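PDB 3T4W: mandelate racemase/muconate lactonizing enzyme family protein from Sulfitobacter sp. NAS-14.1, which belongs to the enolase superfamily and probably acts as a lyase or related enzyme on a carboxylate substrate, though its exact reaction is not established. Local coordinates for residues A[167-170]-A[171-175]; A[361-364]-A[365-369]. One frame throughout, in Å; residues are numbered along the deposited sequence.

Contact 1 (A[167-170]-A[171-175]); sequences SPEM and AAESA
Ser167 O receives Ala171 N at 3.1 Å, closing the opening turn of helix 168-180. One turn on, Ser174 N meets Met170 O at 3.1 Å with an N-H...O angle of 171°, a straighter bond. Between these two the backbone grip is slacker: Glu169 O takes weak bonds from both Ala172 N and Glu173 N, and Ala172 N also gives a weak one to Pro168 O.

Two serine side chains add hydrogen bonds of their own. With OG swung anti to its own N (chi1 168°), Ser167 reaches Met170 N at 2.9 Å, the capping bond, and occupies an N-H that has no preceding helical carbonyl to use. Ser174 OG bonds to Tyr154 O, tying the helix back to the loop before it.

Charge enters at Glu169 and Glu173, one turn apart, whose OE2 atoms lie 4.4 Å from each other. Glu173 runs its chain past the Glu169 carbonyl, CG 3.7 Å from Glu169 O. Its OE1 is hydrogen-bonded to NE2 of both His158 and His159, which would probably ease the repulsion, while Glu169 is exposed at the surface of the assembly.

The apolar contacts face other parts of the fold. Ala171, like Pro168, touches Phe213 of helix 204-221; Met170 instead rests on His159, Ala163 and Phe164. Together this is a serine N-cap starting the helix of a beta-alpha-beta crossover, strand 146-152 to strand 185-188, in the modified TIM barrel of the enolase superfamily.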
# COMPACT_ATOMS: atom_id res chain seq x y z
N SER A 167 34.99 -4.41 27.45
CA SER A 167 34.77 -4.69 28.87
C SER A 167 33.44 -4.16 29.38
O SER A 167 33.28 -2.95 29.56
CB SER A 167 35.93 -4.12 29.70
OG SER A 167 35.64 -4.12 31.09
N PRO A 168 32.47 -5.05 29.61
CA PRO A 168 31.21 -4.66 30.24
C PRO A 168 31.46 -4.08 31.62
O PRO A 168 30.82 -3.09 32.01
CB PRO A 168 30.45 -5.98 30.35
CG PRO A 168 31.04 -6.85 29.29
CD PRO A 168 32.49 -6.48 29.25
N GLU A 169 32.40 -4.66 32.36
CA GLU A 169 32.70 -4.21 33.72
C GLU A 169 33.20 -2.76 33.81
O GLU A 169 32.72 -1.98 34.63
CB GLU A 169 33.68 -5.16 34.40
CG GLU A 169 33.92 -4.85 35.86
CD GLU A 169 34.73 -5.92 36.55
OE1 GLU A 169 34.26 -7.07 36.63
OE2 GLU A 169 35.85 -5.61 37.01
N MET A 170 34.16 -2.41 32.95
CA MET A 170 34.72 -1.06 32.96
C MET A 170 33.72 -0.04 32.41
O MET A 170 33.63 1.07 32.91
CB MET A 170 36.02 -1.01 32.16
CG MET A 170 37.07 -2.02 32.61
SD MET A 170 38.67 -1.73 31.82
CE MET A 170 39.30 -3.40 31.67
N ALA A 171 32.98 -0.43 31.38
CA ALA A 171 31.98 0.45 30.79
C ALA A 171 30.95 0.84 31.84
O ALA A 171 30.32 1.89 31.75
CB ALA A 171 31.30 -0.23 29.62
N ALA A 172 30.76 -0.03 32.83
CA ALA A 172 29.78 0.23 33.87
C ALA A 172 30.36 1.22 34.88
O ALA A 172 29.64 2.09 35.39
CB ALA A 172 29.35 -1.07 34.54
N GLU A 173 31.65 1.11 35.16
CA GLU A 173 32.29 2.09 36.02
C GLU A 173 32.13 3.48 35.42
O GLU A 173 31.73 4.42 36.11
CB GLU A 173 33.77 1.75 36.26
CG GLU A 173 33.99 0.51 37.12
CD GLU A 173 35.42 -0.04 37.02
OE1 GLU A 173 36.34 0.74 36.68
OE2 GLU A 173 35.62 -1.24 37.29
N SER A 174 32.44 3.62 34.13
CA SER A 174 32.20 4.87 33.41
C SER A 174 30.75 5.31 33.52
O SER A 174 30.46 6.47 33.80
CB SER A 174 32.58 4.76 31.94
OG SER A 174 33.98 4.69 31.77
N ALA A 175 29.83 4.38 33.28
CA ALA A 175 28.41 4.70 33.38
C ALA A 175 28.12 5.38 34.71
O ALA A 175 27.54 6.47 34.74
CB ALA A 175 27.55 3.45 33.20

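Contact 2 (A[361-364]-A[365-369]); sequences TPFH and DQLIK
Gln366 brings its amide NE2 to the edge of the Phe363 ring within a short helix, 362-367, that opens on a threonine N-cap and closes in a Schellman motif. The packed side is built from Phe363, His364 and Leu367. Thr361 OG1 does double duty there: it accepts His364 N at 3.2 Å as the cap and hydrogen-bonds His364 ND1 at 2.7 Å. The other ring nitrogen, NE2, is bonded to Ala335 O, so the imidazole is pinned at both nitrogens, and the ring also meets Trp45 of the N-terminal antiparallel sheet. Leu367 N holds Phe363 O at 2.9 Å, while its CD2 lies 4.4 Å from Phe363 CE2, a loose apolar touch; the phenyl also meets His399 edge-to-face.

Toward solvent the packing thins out to Pro362, Asp365 and Gln366. Gln366 carries CG between its N and carbonyl carbon (chi1 55°), which folds the chain back over the Pro362 carbonyl. NE2 then sits 3.7 Å from Phe363 CD1, with amide and ring planes 83° apart. An alanine here would lose that amide and is likely to leave the edge of Phe363 less covered and to remove the glutamine's own contact with Leu395. Asp365 turns its OD2 to Ser370 OG. Lys369, the C-prime residue with positive phi, ends the helix, and its N bonds Gln366 O at 3.1 Å.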
# COMPACT_ATOMS: atom_id res chain seq x y z
N THR A 361 36.51 17.16 26.79
CA THR A 361 37.95 17.00 26.88
C THR A 361 38.52 18.38 27.15
O THR A 361 37.92 19.38 26.76
CB THR A 361 38.56 16.48 25.57
OG1 THR A 361 38.33 17.45 24.54
CG2 THR A 361 37.94 15.15 25.17
N PRO A 362 39.66 18.44 27.84
CA PRO A 362 40.37 19.71 28.06
C PRO A 362 40.52 20.52 26.77
O PRO A 362 40.40 21.74 26.81
CB PRO A 362 41.74 19.25 28.56
CG PRO A 362 41.45 17.97 29.28
CD PRO A 362 40.31 17.32 28.55
N PHE A 363 40.76 19.85 25.65
CA PHE A 363 40.95 20.58 24.40
C PHE A 363 39.68 21.27 23.89
O PHE A 363 39.74 22.41 23.43
CB PHE A 363 41.56 19.69 23.31
CG PHE A 363 42.14 20.47 22.16
CD1 PHE A 363 43.23 21.30 22.35
CD2 PHE A 363 41.58 20.38 20.90
CE1 PHE A 363 43.76 22.03 21.30
CE2 PHE A 363 42.10 21.11 19.84
CZ PHE A 363 43.19 21.93 20.04
N HIS A 364 38.56 20.56 23.94
CA HIS A 364 37.26 21.15 23.60
C HIS A 364 37.05 22.42 24.41
O HIS A 364 36.77 23.49 23.86
CB HIS A 364 36.13 20.17 23.92
CG HIS A 364 35.81 19.23 22.81
ND1 HIS A 364 36.39 17.98 22.70
CD2 HIS A 364 34.97 19.35 21.75
CE1 HIS A 364 35.92 17.38 21.62
NE2 HIS A 364 35.06 18.18 21.03
N ASP A 365 37.18 22.29 25.72
CA ASP A 365 36.94 23.39 26.62
C ASP A 365 37.82 24.60 26.29
O ASP A 365 37.33 25.71 26.17
CB ASP A 365 37.15 22.93 28.07
CG ASP A 365 36.91 24.04 29.07
OD1 ASP A 365 35.80 24.61 29.07
OD2 ASP A 365 37.84 24.34 29.86
N GLN A 366 39.13 24.38 26.13
CA GLN A 366 40.05 25.50 25.97
C GLN A 366 40.02 26.11 24.58
O GLN A 366 40.36 27.27 24.39
CB GLN A 366 41.48 25.12 26.38
CG GLN A 366 42.04 23.91 25.67
CD GLN A 366 43.02 23.14 26.54
OE1 GLN A 366 43.29 23.52 27.69
NE2 GLN A 366 43.56 22.04 26.01
N LEU A 367 39.59 25.33 23.60
CA LEU A 367 39.52 25.84 22.24
C LEU A 367 38.47 26.94 22.13
O LEU A 367 38.47 27.73 21.19
CB LEU A 367 39.21 24.71 21.26
CG LEU A 367 39.27 25.12 19.80
CD1 LEU A 367 40.65 25.67 19.48
CD2 LEU A 367 38.91 23.94 18.89
N ILE A 368 37.57 26.99 23.11
CA ILE A 368 36.58 28.05 23.15
C ILE A 368 36.61 28.74 24.52
O ILE A 368 35.58 29.20 25.03
CB ILE A 368 35.16 27.53 22.81
CG1 ILE A 368 34.72 26.47 23.82
CG2 ILE A 368 35.13 26.97 21.40
CD1 ILE A 368 33.24 26.14 23.72
N LYS A 369 37.80 28.81 25.11
CA LYS A 369 38.01 29.41 26.42
C LYS A 369 36.86 29.17 27.39
O LYS A 369 36.47 30.06 28.14
CB LYS A 369 38.28 30.91 26.29
CG LYS A 369 39.45 31.28 25.43
CD LYS A 369 39.74 32.77 25.53
CE LYS A 369 40.83 33.21 24.57
NZ LYS A 369 40.36 33.07 23.16

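How the contacts relate
Both contacts are helix starts capped by a hydroxyl residue followed by proline, yet they share no element: their centres lie 26 Å apart and their nearest atoms about 13 Å. Contact 1 is the more peripheral, its centre about 24 Å from the centre of the chain, against about 17 Å for that of contact 2, though each mixes buried and exposed residues. Contact 1 begins a long barrel helix that packs on its neighbour 204-221, and its polar side pairs two glutamates, one of them held by histidines. Contact 2 is a whole short helix lodged between helices 337-349 and 393-398 and the N-terminal domain, so aromatic rings and an imidazole hydrogen-bonded at both nitrogens replace the alanine-rich face.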